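PDB 4WFV: allergen Bos d 2 from Bos taurus, which is a secreted lipocalin and major dander allergen that probably carries pheromones. Local coordinates for residues 22-27 with 109-114; 97-102 with 129-134. All coordinates share one frame; numbering follows the deposited sequence.

A lipocalin barrel has to join its own strands edge to edge and also seat a helix on its wall, and the two contacts here illustrate one task each. Interaction 1 pairs the end of strand 17-23 with strand 110-118 and runs out into the loop beyond, so that buried backbone bonds give way to a salt bridge near the surface. Interaction 2 is largely buried, and its contacts across the segments are apolar, laying helix 125-137 against strand 97-105. Strands 97-105 and 110-118 are neighbours in the sheet, where Val102 N meets Met113 O. The contacts also meet through side chains, since Tyr131 OH of interaction 2 is hydrogen-bonded to Thr114 OG1 of interaction 1.

Interaction 1. Residues 22-27 with 109-114; sequences AADNKD and RITKMT
Antiparallel strand pairing passes here into a loop fastened by side chains, where strand 17-23 of the lipocalin barrel ends beside the start of strand 110-118. Ala22 and Thr114 form a hydrogen-bonded pair, Thr114 N reaching Ala22 O at 2.8 Å, and Ala23 faces Met113 in the following non-hydrogen-bonded pair, their CB atoms 3.6 Å apart. Beyond the last bridge Asp24 imitates one more hydrogen-bonded step: its N donates to Lys112 O, while Lys112 N donates to Asp24 OD1 at 2.9 Å, meeting the carboxylate from above its plane. Chi1 of 55° sets Asp24 CG between its own N and carbonyl carbon, which turns the carboxylate back to the strand as a substitute for a backbone acceptor. A water joins Asp24 OD2 to Ile110 O. Next, Asn25 ND2 gives Thr111 OG1 an almost straight bond of 2.9 Å in the amide plane. At the far end Arg109 grips Asp27 end-on, NH2 to OD2 at 2.8 Å and NH1 to OD1 at 2.9 Å, with carboxylate and guanidinium planes only 12° apart. On its other edge strand 110-118 pairs with strand 97-105, and Ala22 packs against Tyr131 and Asn135 of helix 125-137.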
loop_
_atom_site.group_PDB
_atom_site.type_symbol
_atom_site.label_atom_id
_atom_site.label_comp_id
_atom_site.label_asym_id
_atom_site.label_seq_id
_atom_site.Cartn_x
_atom_site.Cartn_y
_atom_site.Cartn_z
ATOM N N ALA A 22 -7.986 -1.463 0.869
ATOM C CA ALA A 22 -9.370 -1.069 0.611
ATOM C C ALA A 22 -9.389 -0.351 -0.715
ATOM O O ALA A 22 -8.436 0.337 -1.055
ATOM C CB ALA A 22 -9.897 -0.146 1.735
ATOM N N ALA A 23 -10.470 -0.512 -1.477
ATOM C CA ALA A 23 -10.544 0.109 -2.799
ATOM C C ALA A 23 -11.981 0.349 -3.182
ATOM O O ALA A 23 -12.869 -0.355 -2.716
ATOM C CB ALA A 23 -9.872 -0.796 -3.858
ATOM N N ASP A 24 -12.206 1.332 -4.052
ATOM C CA ASP A 24 -13.561 1.537 -4.541
ATOM C C ASP A 24 -13.935 0.453 -5.549
ATOM O O ASP A 24 -15.090 0.032 -5.599
ATOM C CB ASP A 24 -13.806 2.975 -5.040
ATOM C CG ASP A 24 -12.820 3.441 -6.110
ATOM O OD1 ASP A 24 -11.941 2.678 -6.554
ATOM O OD2 ASP A 24 -12.974 4.603 -6.543
ATOM N N ASN A 25 -12.961 -0.022 -6.321
ATOM C CA ASN A 25 -13.159 -1.177 -7.193
ATOM C C ASN A 25 -12.606 -2.423 -6.522
ATOM O O ASN A 25 -11.413 -2.715 -6.621
ATOM C CB ASN A 25 -12.463 -0.954 -8.538
ATOM C CG ASN A 25 -13.091 0.168 -9.330
ATOM O OD1 ASN A 25 -14.310 0.330 -9.329
ATOM N ND2 ASN A 25 -12.267 0.951 -10.002
ATOM N N LYS A 26 -13.468 -3.140 -5.809
ATOM C CA LYS A 26 -13.009 -4.239 -4.965
ATOM C C LYS A 26 -12.262 -5.317 -5.736
ATOM O O LYS A 26 -11.351 -5.940 -5.197
ATOM C CB LYS A 26 -14.168 -4.851 -4.173
ATOM C CG LYS A 26 -13.740 -5.960 -3.224
ATOM C CD LYS A 26 -14.870 -6.412 -2.304
ATOM C CE LYS A 26 -15.947 -7.166 -3.064
ATOM N NZ LYS A 26 -16.982 -7.700 -2.127
ATOM N N ASP A 27 -12.639 -5.540 -6.992
ATOM C CA ASP A 27 -12.040 -6.618 -7.775
ATOM C C ASP A 27 -10.530 -6.467 -7.909
ATOM O O ASP A 27 -9.834 -7.454 -8.090
ATOM C CB ASP A 27 -12.693 -6.736 -9.158
ATOM C CG ASP A 27 -12.533 -5.484 -9.977
ATOM O OD1 ASP A 27 -13.219 -4.490 -9.676
ATOM O OD2 ASP A 27 -11.717 -5.485 -10.917
ATOM N N ARG A 109 -10.612 1.977 -16.048
ATOM C CA ARG A 109 -11.114 2.492 -14.785
ATOM C C ARG A 109 -10.014 3.156 -13.986
ATOM O O ARG A 109 -8.839 2.780 -14.079
ATOM C CB ARG A 109 -11.708 1.360 -13.948
ATOM C CG ARG A 109 -13.036 0.830 -14.474
ATOM C CD ARG A 109 -13.560 -0.289 -13.578
ATOM N NE ARG A 109 -12.678 -1.449 -13.611
ATOM C CZ ARG A 109 -12.673 -2.418 -12.702
ATOM N NH1 ARG A 109 -13.515 -2.377 -11.680
ATOM N NH2 ARG A 109 -11.822 -3.429 -12.827
ATOM N N ILE A 110 -10.409 4.155 -13.208
ATOM C CA ILE A 110 -9.569 4.686 -12.143
ATOM C C ILE A 110 -9.987 3.999 -10.857
ATOM O O ILE A 110 -11.171 3.953 -10.540
ATOM C CB ILE A 110 -9.761 6.188 -11.968
ATOM C CG1 ILE A 110 -9.329 6.897 -13.254
ATOM C CG2 ILE A 110 -8.907 6.690 -10.806
ATOM C CD1 ILE A 110 -9.764 8.340 -13.339
ATOM N N THR A 111 -9.015 3.451 -10.133
ATOM C CA THR A 111 -9.270 2.813 -8.853
ATOM C C THR A 111 -8.604 3.626 -7.762
ATOM O O THR A 111 -7.416 3.960 -7.850
ATOM C CB THR A 111 -8.719 1.388 -8.839
ATOM O OG1 THR A 111 -9.407 0.616 -9.826
ATOM C CG2 THR A 111 -8.921 0.732 -7.458
ATOM N N LYS A 112 -9.382 3.972 -6.747
ATOM C CA LYS A 112 -8.864 4.652 -5.571
ATOM C C LYS A 112 -8.732 3.628 -4.462
ATOM O O LYS A 112 -9.686 2.929 -4.147
ATOM C CB LYS A 112 -9.832 5.755 -5.162
ATOM C CG LYS A 112 -9.982 6.849 -6.222
ATOM C CD LYS A 112 -11.322 7.570 -6.104
ATOM C CE LYS A 112 -11.561 8.141 -4.721
ATOM N NZ LYS A 112 -10.674 9.297 -4.432
ATOM N N MET A 113 -7.540 3.512 -3.888
ATOM C CA MET A 113 -7.322 2.487 -2.871
ATOM C C MET A 113 -6.340 2.939 -1.800
ATOM O O MET A 113 -5.597 3.907 -1.958
ATOM C CB MET A 113 -6.858 1.173 -3.510
ATOM C CG MET A 113 -5.492 1.235 -4.123
ATOM S SD MET A 113 -4.943 -0.383 -4.708
ATOM C CE MET A 113 -4.471 -1.222 -3.204
ATOM N N THR A 114 -6.379 2.236 -0.681
ATOM C CA THR A 114 -5.371 2.444 0.348
ATOM C C THR A 114 -4.800 1.120 0.781
ATOM O O THR A 114 -5.404 0.063 0.559
ATOM C CB THR A 114 -5.950 3.119 1.605
ATOM O OG1 THR A 114 -6.987 2.290 2.142
ATOM C CG2 THR A 114 -6.479 4.538 1.290
HETATM O O HOH W 1 -12.350 5.598 -8.810
HETATM O O HOH W 2 -16.122 -1.153 -11.541
#

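Interaction 2. Residues 97-102 with 129-134; sequences MLVTYV and EKYQQL
Strand 97-102 and helix segment 129-134 run nearly parallel, their axes 13° apart in direction and 10.0 Å apart at closest approach, with Val99 and Tyr131 the nearest pair of CA atoms. This is the helix-on-barrel packing of the lipocalin fold, in which the helix that follows the eighth barrel strand lies against the outside of the sheet. Alternate residues of the strand do the work: Met97 and Val99 point to the helix. Met97 is fully extended, with CG anti to the backbone N (chi1 175°) and the later torsions also near 180°, and this carries its methyl across to the helix backbone. There CE lies 4.1 Å from Tyr131 CB and 4.3 Å from Lys130 CB. The contact contains no hydrogen bond between its segments; the polar ends turn elsewhere, Lys130 NZ to Glu126 and Tyr131 OH to Thr114 on strand 110-118, a bond that would hold the phenol end in place. Val99 lies against two residues about a turn apart on the helix: CG2 meets Leu134 CD1 at 3.9 Å and also nears the Tyr131 ring, while CG1 comes in the ring plane to the edge of Tyr131, 3.9 Å from CD1.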
loop_
_atom_site.group_PDB
_atom_site.type_symbol
_atom_site.label_atom_id
_atom_site.label_comp_id
_atom_site.label_asym_id
_atom_site.label_seq_id
_atom_site.Cartn_x
_atom_site.Cartn_y
_atom_site.Cartn_z
ATOM N N MET A 97 3.146 1.889 11.908
ATOM C CA MET A 97 2.052 1.895 10.943
ATOM C C MET A 97 2.359 2.805 9.761
ATOM O O MET A 97 2.969 3.868 9.926
ATOM C CB MET A 97 0.799 2.370 11.669
ATOM C CG MET A 97 -0.416 2.552 10.841
ATOM S SD MET A 97 -1.727 3.262 11.882
ATOM C CE MET A 97 -3.026 3.181 10.660
ATOM N N LEU A 98 1.944 2.394 8.566
ATOM C CA LEU A 98 2.142 3.212 7.382
ATOM C C LEU A 98 0.905 3.049 6.519
ATOM O O LEU A 98 0.441 1.926 6.309
ATOM C CB LEU A 98 3.397 2.766 6.613
ATOM C CG LEU A 98 3.883 3.655 5.452
ATOM C CD1 LEU A 98 5.362 3.395 5.146
ATOM C CD2 LEU A 98 3.035 3.462 4.203
ATOM N N VAL A 99 0.349 4.160 6.041
ATOM C CA VAL A 99 -0.817 4.093 5.156
ATOM C C VAL A 99 -0.488 4.759 3.828
ATOM O O VAL A 99 -0.007 5.893 3.801
ATOM C CB VAL A 99 -2.067 4.759 5.772
ATOM C CG1 VAL A 99 -3.262 4.597 4.838
ATOM C CG2 VAL A 99 -2.403 4.138 7.126
ATOM N N THR A 100 -0.742 4.047 2.735
ATOM C CA THR A 100 -0.591 4.593 1.393
ATOM C C THR A 100 -1.955 4.881 0.802
ATOM O O THR A 100 -2.948 4.240 1.156
ATOM C CB THR A 100 0.114 3.617 0.431
ATOM O OG1 THR A 100 -0.728 2.475 0.207
ATOM C CG2 THR A 100 1.455 3.177 0.989
ATOM N N TYR A 101 -1.994 5.857 -0.103
ATOM C CA TYR A 101 -3.163 6.119 -0.920
ATOM C C TYR A 101 -2.717 6.008 -2.367
ATOM O O TYR A 101 -1.776 6.676 -2.789
ATOM C CB TYR A 101 -3.750 7.506 -0.641
ATOM C CG TYR A 101 -4.831 7.892 -1.623
ATOM C CD1 TYR A 101 -6.055 7.227 -1.641
ATOM C CD2 TYR A 101 -4.620 8.896 -2.561
ATOM C CE1 TYR A 101 -7.046 7.563 -2.551
ATOM C CE2 TYR A 101 -5.615 9.241 -3.483
ATOM C CZ TYR A 101 -6.819 8.566 -3.467
ATOM O OH TYR A 101 -7.805 8.890 -4.371
ATOM N N VAL A 102 -3.376 5.134 -3.114
ATOM C CA VAL A 102 -2.995 4.844 -4.484
ATOM C C VAL A 102 -4.147 5.162 -5.419
ATOM O O VAL A 102 -5.300 4.812 -5.136
ATOM C CB VAL A 102 -2.628 3.355 -4.619
ATOM C CG1 VAL A 102 -2.465 2.956 -6.081
ATOM C CG2 VAL A 102 -1.378 3.041 -3.798
ATOM N N GLU A 129 -9.009 2.672 13.496
ATOM C CA GLU A 129 -9.822 3.889 13.436
ATOM C C GLU A 129 -9.147 4.926 12.542
ATOM O O GLU A 129 -9.799 5.534 11.687
ATOM C CB GLU A 129 -10.054 4.444 14.848
ATOM C CG GLU A 129 -11.120 5.544 14.936
ATOM C CD GLU A 129 -10.614 6.943 14.636
ATOM O OE1 GLU A 129 -9.396 7.196 14.625
ATOM O OE2 GLU A 129 -11.476 7.828 14.422
ATOM N N LYS A 130 -7.846 5.131 12.725
ATOM C CA LYS A 130 -7.098 6.065 11.880
ATOM C C LYS A 130 -7.144 5.640 10.413
ATOM O O LYS A 130 -7.377 6.474 9.525
ATOM C CB LYS A 130 -5.647 6.165 12.351
ATOM C CG LYS A 130 -5.459 6.939 13.644
ATOM C CD LYS A 130 -4.022 6.833 14.143
ATOM C CE LYS A 130 -3.848 7.562 15.470
ATOM N NZ LYS A 130 -2.609 7.154 16.183
ATOM N N TYR A 131 -6.910 4.354 10.155
ATOM C CA TYR A 131 -6.954 3.845 8.787
ATOM C C TYR A 131 -8.317 4.107 8.125
ATOM O O TYR A 131 -8.387 4.586 6.999
ATOM C CB TYR A 131 -6.613 2.350 8.786
ATOM C CG TYR A 131 -6.654 1.718 7.424
ATOM C CD1 TYR A 131 -5.823 2.161 6.403
ATOM C CD2 TYR A 131 -7.527 0.679 7.159
ATOM C CE1 TYR A 131 -5.867 1.579 5.146
ATOM C CE2 TYR A 131 -7.580 0.097 5.912
ATOM C CZ TYR A 131 -6.758 0.554 4.909
ATOM O OH TYR A 131 -6.813 -0.039 3.661
ATOM N N GLN A 132 -9.389 3.790 8.838
ATOM C CA GLN A 132 -10.733 3.974 8.295
ATOM C C GLN A 132 -11.092 5.442 8.084
ATOM O O GLN A 132 -11.747 5.774 7.104
ATOM C CB GLN A 132 -11.764 3.246 9.160
ATOM C CG GLN A 132 -11.580 1.728 9.098
ATOM C CD GLN A 132 -12.733 0.938 9.667
ATOM O OE1 GLN A 132 -13.661 1.491 10.251
ATOM N NE2 GLN A 132 -12.670 -0.379 9.509
ATOM N N GLN A 133 -10.617 6.322 8.960
ATOM C CA GLN A 133 -10.829 7.748 8.765
ATOM C C GLN A 133 -10.078 8.254 7.529
ATOM O O GLN A 133 -10.613 9.041 6.736
ATOM C CB GLN A 133 -10.402 8.523 10.012
ATOM C CG GLN A 133 -10.642 10.021 9.901
ATOM C CD GLN A 133 -12.112 10.365 9.785
ATOM O OE1 GLN A 133 -12.971 9.689 10.358
ATOM N NE2 GLN A 133 -12.415 11.417 9.033
ATOM N N LEU A 134 -8.842 7.797 7.351
ATOM C CA LEU A 134 -8.070 8.184 6.171
ATOM C C LEU A 134 -8.750 7.703 4.888
ATOM O O LEU A 134 -8.774 8.412 3.876
ATOM C CB LEU A 134 -6.644 7.636 6.248
ATOM C CG LEU A 134 -5.759 8.243 7.336
ATOM C CD1 LEU A 134 -4.576 7.321 7.615
ATOM C CD2 LEU A 134 -5.298 9.642 6.965
#